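Local coordinates for protein FKBP-type peptidyl-prolyl cis-trans isomerase FkpA (PDB 1Q6H) that catalyses the cis-trans isomerisation of peptidyl-proline bonds and acts as a folding chaperone in the periplasm of Escherichia coli, at residues 39-42 and 43-46. Residues are numbered along the deposited sequence; the frame is centred on the assembly and turned at random.
Sequences LKEQ and EKLG
Residues 39-42 run directly into 43-46, where helix 19-43 ends. Glu43 N donates to Leu39 O at 2.8 Å, an ordinary helical bond. Lys44 N is shared between Lys40 O at 3.3 Å and, weakly, Glu41 O. Leu45 N then bonds to Gln42 O at 2.8 Å, an i to i-3 bond as the helix tightens. Glu43 to Gly46 form a type I turn overlapping this one, closed by Gly46 N to Glu43 O. Gly46, at a positive phi of 87°, is the C-prime residue of a Schellman motif that ends the helix, completed by Ile47 N to Gln42 O. At these backbone angles a side chain would be jammed against the preceding carbonyl O.

Glu41 and Lys44 lie alongside each other, pointing the same way. The Glu41 chain bends at chi2 (-56°), which brings OE2 within 3.5 Å of Lys44 NZ in a weak salt bridge. With CG anti to the backbone N (chi1 -174°), Glu43 extends so that OE1 takes a weak bond from a water that also donates to Lys40 O. Leu45 CG rests 3.6 Å from Glu41 O.

Leu45 packs on Val84 and Lys91 of helix 70-112, and Gln42 on Phe80. Leu39 touches Leu54 of helix 51-62 and Phe62 of the second subunit, while Gln42 also meets Leu27 of that subunit.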
ATOM      1  N   LEU A  39       9.207 -13.458  -2.621  1.00 13.78           N
ATOM      2  CA  LEU A  39       9.250 -14.913  -2.765  1.00 13.56           C
ATOM      3  C   LEU A  39       9.703 -15.605  -1.462  1.00 13.85           C
ATOM      4  O   LEU A  39       9.219 -16.694  -1.132  1.00 11.32           O
ATOM      5  CB  LEU A  39      10.123 -15.322  -3.948  1.00 14.10           C
ATOM      6  CG  LEU A  39       9.334 -15.510  -5.265  1.00 16.59           C
ATOM      7  CD1 LEU A  39       8.569 -14.257  -5.707  1.00 15.61           C
ATOM      8  CD2 LEU A  39      10.220 -15.990  -6.397  1.00 18.15           C
ATOM      9  N   LYS A  40      10.617 -14.978  -0.728  1.00 12.39           N
ATOM     10  CA  LYS A  40      11.032 -15.540   0.537  1.00 14.48           C
ATOM     11  C   LYS A  40       9.830 -15.687   1.469  1.00 13.34           C
ATOM     12  O   LYS A  40       9.652 -16.729   2.119  1.00 12.16           O
ATOM     13  CB  LYS A  40      12.144 -14.711   1.189  1.00 16.16           C
ATOM     14  CG  LYS A  40      13.496 -14.874   0.513  1.00 19.36           C
ATOM     15  CD  LYS A  40      14.676 -14.529   1.439  1.00 22.61           C
ATOM     16  CE  LYS A  40      16.020 -14.583   0.692  1.00 23.78           C
ATOM     17  NZ  LYS A  40      15.965 -15.460  -0.533  1.00 25.33           N
ATOM     18  N   GLU A  41       8.981 -14.663   1.529  1.00 12.05           N
ATOM     19  CA  GLU A  41       7.798 -14.732   2.417  1.00 13.03           C
ATOM     20  C   GLU A  41       6.819 -15.808   1.967  1.00 10.61           C
ATOM     21  O   GLU A  41       6.214 -16.521   2.774  1.00 10.37           O
ATOM     22  CB  GLU A  41       7.071 -13.386   2.455  1.00 14.01           C
ATOM     23  CG  GLU A  41       7.867 -12.265   3.101  1.00 17.32           C
ATOM     24  CD  GLU A  41       8.310 -12.603   4.496  1.00 18.38           C
ATOM     25  OE1 GLU A  41       7.442 -12.958   5.324  1.00 21.25           O
ATOM     26  OE2 GLU A  41       9.530 -12.530   4.751  1.00 21.34           O
ATOM     27  N   GLN A  42       6.684 -15.930   0.662  1.00  9.52           N
ATOM     28  CA  GLN A  42       5.796 -16.914   0.072  1.00  9.94           C
ATOM     29  C   GLN A  42       6.336 -18.298   0.421  1.00  9.85           C
ATOM     30  O   GLN A  42       5.572 -19.219   0.730  1.00  8.47           O
ATOM     31  CB  GLN A  42       5.748 -16.750  -1.459  1.00 10.14           C
ATOM     32  CG  GLN A  42       5.015 -15.474  -1.997  1.00 12.24           C
ATOM     33  CD  GLN A  42       5.345 -15.186  -3.456  1.00 13.12           C
ATOM     34  OE1 GLN A  42       6.004 -15.996  -4.108  1.00 15.24           O
ATOM     35  NE2 GLN A  42       4.885 -14.030  -3.982  1.00 14.98           N
ATOM     36  N   GLU A  43       7.654 -18.438   0.357  1.00 10.12           N
ATOM     37  CA  GLU A  43       8.318 -19.712   0.664  1.00 11.57           C
ATOM     38  C   GLU A  43       7.923 -20.187   2.053  1.00 12.04           C
ATOM     39  O   GLU A  43       7.698 -21.376   2.260  1.00 11.57           O
ATOM     40  CB  GLU A  43       9.835 -19.579   0.517  1.00 13.45           C
ATOM     41  CG  GLU A  43      10.651 -20.862   0.674  1.00 17.43           C
ATOM     42  CD  GLU A  43      12.163 -20.614   0.733  1.00 21.46           C
ATOM     43  OE1 GLU A  43      12.605 -19.425   0.660  1.00 24.35           O
ATOM     44  OE2 GLU A  43      12.930 -21.613   0.856  1.00 23.94           O
ATOM     45  N   LYS A  44       7.803 -19.263   2.996  1.00 11.44           N
ATOM     46  CA  LYS A  44       7.458 -19.636   4.361  1.00 12.97           C
ATOM     47  C   LYS A  44       6.059 -20.222   4.445  1.00 12.82           C
ATOM     48  O   LYS A  44       5.692 -20.829   5.453  1.00 12.36           O
ATOM     49  CB  LYS A  44       7.564 -18.434   5.300  1.00 13.72           C
ATOM     50  CG  LYS A  44       8.978 -17.926   5.522  1.00 15.42           C
ATOM     51  CD  LYS A  44       8.959 -16.488   6.070  1.00 17.93           C
ATOM     52  CE  LYS A  44      10.266 -16.112   6.764  1.00 20.69           C
ATOM     53  NZ  LYS A  44      10.223 -14.735   7.352  1.00 21.59           N
ATOM     54  N   LEU A  45       5.279 -20.035   3.390  1.00 13.14           N
ATOM     55  CA  LEU A  45       3.927 -20.553   3.356  1.00 13.72           C
ATOM     56  C   LEU A  45       3.787 -21.786   2.464  1.00 13.78           C
ATOM     57  O   LEU A  45       2.678 -22.219   2.193  1.00 15.92           O
ATOM     58  CB  LEU A  45       2.987 -19.456   2.887  1.00 13.85           C
ATOM     59  CG  LEU A  45       3.133 -18.120   3.604  1.00 15.22           C
ATOM     60  CD1 LEU A  45       2.283 -17.005   2.948  1.00 15.70           C
ATOM     61  CD2 LEU A  45       2.786 -18.294   5.070  1.00 17.12           C
ATOM     62  N   GLY A  46       4.891 -22.366   2.014  1.00 13.90           N
ATOM     63  CA  GLY A  46       4.805 -23.497   1.102  1.00 14.34           C
ATOM     64  C   GLY A  46       4.701 -23.159  -0.389  1.00 14.39           C
ATOM     65  O   GLY A  46       4.581 -24.078  -1.216  1.00 13.00           O
TER
HETATM   66  O   HOH W   1      11.722 -18.390   2.975  1.00 31.34           O